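Local coordinates for vesicular integral-membrane protein VIP36 (Canis lupus familiaris, PDB 2DUO) that acts as an intracellular lectin of the early secretory pathway, using calcium to bind high-mannose glycans and helping to transport and sort the glycoproteins that carry them, at residues 51-56 with 205-210. Numbering follows the deposited sequence.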
loop_
_atom_site.group_PDB
_atom_site.type_symbol
_atom_site.label_atom_id
_atom_site.label_comp_id
_atom_site.label_asym_id
_atom_site.label_seq_id
_atom_site.Cartn_x
_atom_site.Cartn_y
_atom_site.Cartn_z
ATOM N N GLY A 51 12.888 -0.490 -0.099
ATOM C CA GLY A 51 12.628 -1.908 -0.315
ATOM C C GLY A 51 11.186 -2.170 -0.672
ATOM O O GLY A 51 10.297 -1.409 -0.269
ATOM N N SER A 52 10.969 -3.248 -1.420
ATOM C CA SER A 52 9.640 -3.635 -1.833
ATOM C C SER A 52 9.434 -5.143 -1.888
ATOM O O SER A 52 10.392 -5.945 -1.870
ATOM C CB SER A 52 9.319 -3.020 -3.207
ATOM O OG SER A 52 10.104 -3.613 -4.246
ATOM N N ILE A 53 8.161 -5.506 -2.028
ATOM C CA ILE A 53 7.746 -6.861 -2.274
ATOM C C ILE A 53 6.673 -6.754 -3.365
ATOM O O ILE A 53 5.782 -5.891 -3.265
ATOM C CB ILE A 53 7.240 -7.566 -0.979
ATOM C CG1 ILE A 53 7.107 -9.069 -1.219
ATOM C CG2 ILE A 53 5.968 -6.839 -0.367
ATOM C CD1 ILE A 53 6.206 -9.831 -0.237
ATOM N N TRP A 54 6.794 -7.591 -4.401
ATOM C CA TRP A 54 5.886 -7.563 -5.538
ATOM C C TRP A 54 5.343 -8.948 -5.818
ATOM O O TRP A 54 6.110 -9.908 -5.869
ATOM C CB TRP A 54 6.579 -6.984 -6.785
ATOM C CG TRP A 54 6.784 -5.513 -6.625
ATOM C CD1 TRP A 54 7.891 -4.878 -6.128
ATOM C CD2 TRP A 54 5.808 -4.479 -6.899
ATOM N NE1 TRP A 54 7.678 -3.510 -6.103
ATOM C CE2 TRP A 54 6.413 -3.236 -6.563
ATOM C CE3 TRP A 54 4.488 -4.487 -7.405
ATOM C CZ2 TRP A 54 5.744 -1.991 -6.730
ATOM C CZ3 TRP A 54 3.821 -3.266 -7.567
ATOM C CH2 TRP A 54 4.458 -2.027 -7.231
ATOM N N ASN A 55 4.022 -9.046 -5.972
ATOM C CA ASN A 55 3.354 -10.329 -6.301
ATOM C C ASN A 55 3.917 -10.803 -7.641
ATOM O O ASN A 55 4.054 -10.020 -8.605
ATOM C CB ASN A 55 1.827 -10.093 -6.369
ATOM C CG ASN A 55 0.976 -11.373 -6.262
ATOM O OD1 ASN A 55 -0.201 -11.342 -6.664
ATOM N ND2 ASN A 55 1.529 -12.466 -5.726
ATOM N N HIS A 56 4.283 -12.079 -7.706
ATOM C CA HIS A 56 5.056 -12.556 -8.855
ATOM C C HIS A 56 4.283 -12.598 -10.184
ATOM O O HIS A 56 4.904 -12.678 -11.248
ATOM C CB HIS A 56 5.754 -13.901 -8.547
ATOM C CG HIS A 56 4.899 -15.108 -8.786
ATOM N ND1 HIS A 56 3.626 -15.243 -8.271
ATOM C CD2 HIS A 56 5.153 -16.251 -9.468
ATOM C CE1 HIS A 56 3.130 -16.418 -8.633
ATOM N NE2 HIS A 56 4.032 -17.042 -9.369
ATOM N N PHE A 205 -0.092 -6.370 -7.502
ATOM C CA PHE A 205 -0.028 -5.958 -6.094
ATOM C C PHE A 205 1.403 -5.943 -5.603
ATOM O O PHE A 205 2.154 -6.874 -5.881
ATOM C CB PHE A 205 -0.861 -6.873 -5.175
ATOM C CG PHE A 205 -2.329 -6.701 -5.361
ATOM C CD1 PHE A 205 -2.977 -5.570 -4.832
ATOM C CD2 PHE A 205 -3.058 -7.626 -6.102
ATOM C CE1 PHE A 205 -4.369 -5.397 -5.008
ATOM C CE2 PHE A 205 -4.448 -7.450 -6.300
ATOM C CZ PHE A 205 -5.086 -6.326 -5.762
ATOM N N GLY A 206 1.738 -4.903 -4.837
ATOM C CA GLY A 206 3.037 -4.773 -4.216
ATOM C C GLY A 206 2.946 -3.901 -2.978
ATOM O O GLY A 206 1.924 -3.239 -2.730
ATOM N N ALA A 207 4.007 -3.928 -2.178
ATOM C CA ALA A 207 4.123 -3.016 -1.041
ATOM C C ALA A 207 5.564 -2.506 -1.035
ATOM O O ALA A 207 6.495 -3.253 -1.351
ATOM C CB ALA A 207 3.798 -3.718 0.255
ATOM N N SER A 208 5.763 -1.265 -0.620
ATOM C CA SER A 208 7.125 -0.760 -0.524
ATOM C C SER A 208 7.243 0.134 0.675
ATOM O O SER A 208 6.237 0.568 1.222
ATOM C CB SER A 208 7.543 0.003 -1.792
ATOM O OG SER A 208 6.713 1.116 -2.038
ATOM N N ALA A 209 8.470 0.424 1.078
ATOM C CA ALA A 209 8.681 1.448 2.102
ATOM C C ALA A 209 9.989 2.150 1.798
ATOM O O ALA A 209 10.847 1.603 1.098
ATOM C CB ALA A 209 8.716 0.851 3.495
ATOM N N GLY A 210 10.110 3.362 2.317
ATOM C CA GLY A 210 11.389 4.061 2.247
ATOM C C GLY A 210 11.751 4.752 3.536
ATOM O O GLY A 210 10.889 5.031 4.401
HETATM O O HOH W 1 -0.659 -9.167 -8.408
#
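Gly-51 and Ile-53 each exchange a pair of backbone hydrogen bonds with Ala-209 and Ala-207, respectively, and Asn-55 N adds a fifth bond to Phe-205 O, 2.9 Å away. The strands run antiparallel at 178°, their axes 4.7 Å apart. At the non-hydrogen-bonded pair Trp-54/Gly-206, the indole lies across the neighbouring strand: with Trp-54 CG beside its backbone N (chi1 -72°), CE3 comes 3.5 Å from Gly-206 CA, a CH-pi contact over the six-membered ring. Glycine suits this place because it has no side chain to hold the ring off. The small Ser-52 and Ser-208 fit side by side on this face, CB to CB 3.8 Å; Ser-52 OG bonds to Gln-30, Ser-208 OG to Phe-100 O and Trp-88. On the other face Ile-53 CG2 meets Ala-207 CB at 3.9 Å, and Leu-42 of the second sheet packs on Ile-53 and Ala-209. Asn-55 suits its buried place by having both acceptor and donor: OD1 takes bonds from a water, itself bound by Phe-205 N, and ND2 bonds to Leu-26 O. With outer backbone bonds to Gln-30 and Trp-88, both are interior strands of the lumenal L-type lectin sandwich, paired on both edges; Ala-209 lies about 7 Å, side chain to side chain, from carbohydrate-binding Asp-83.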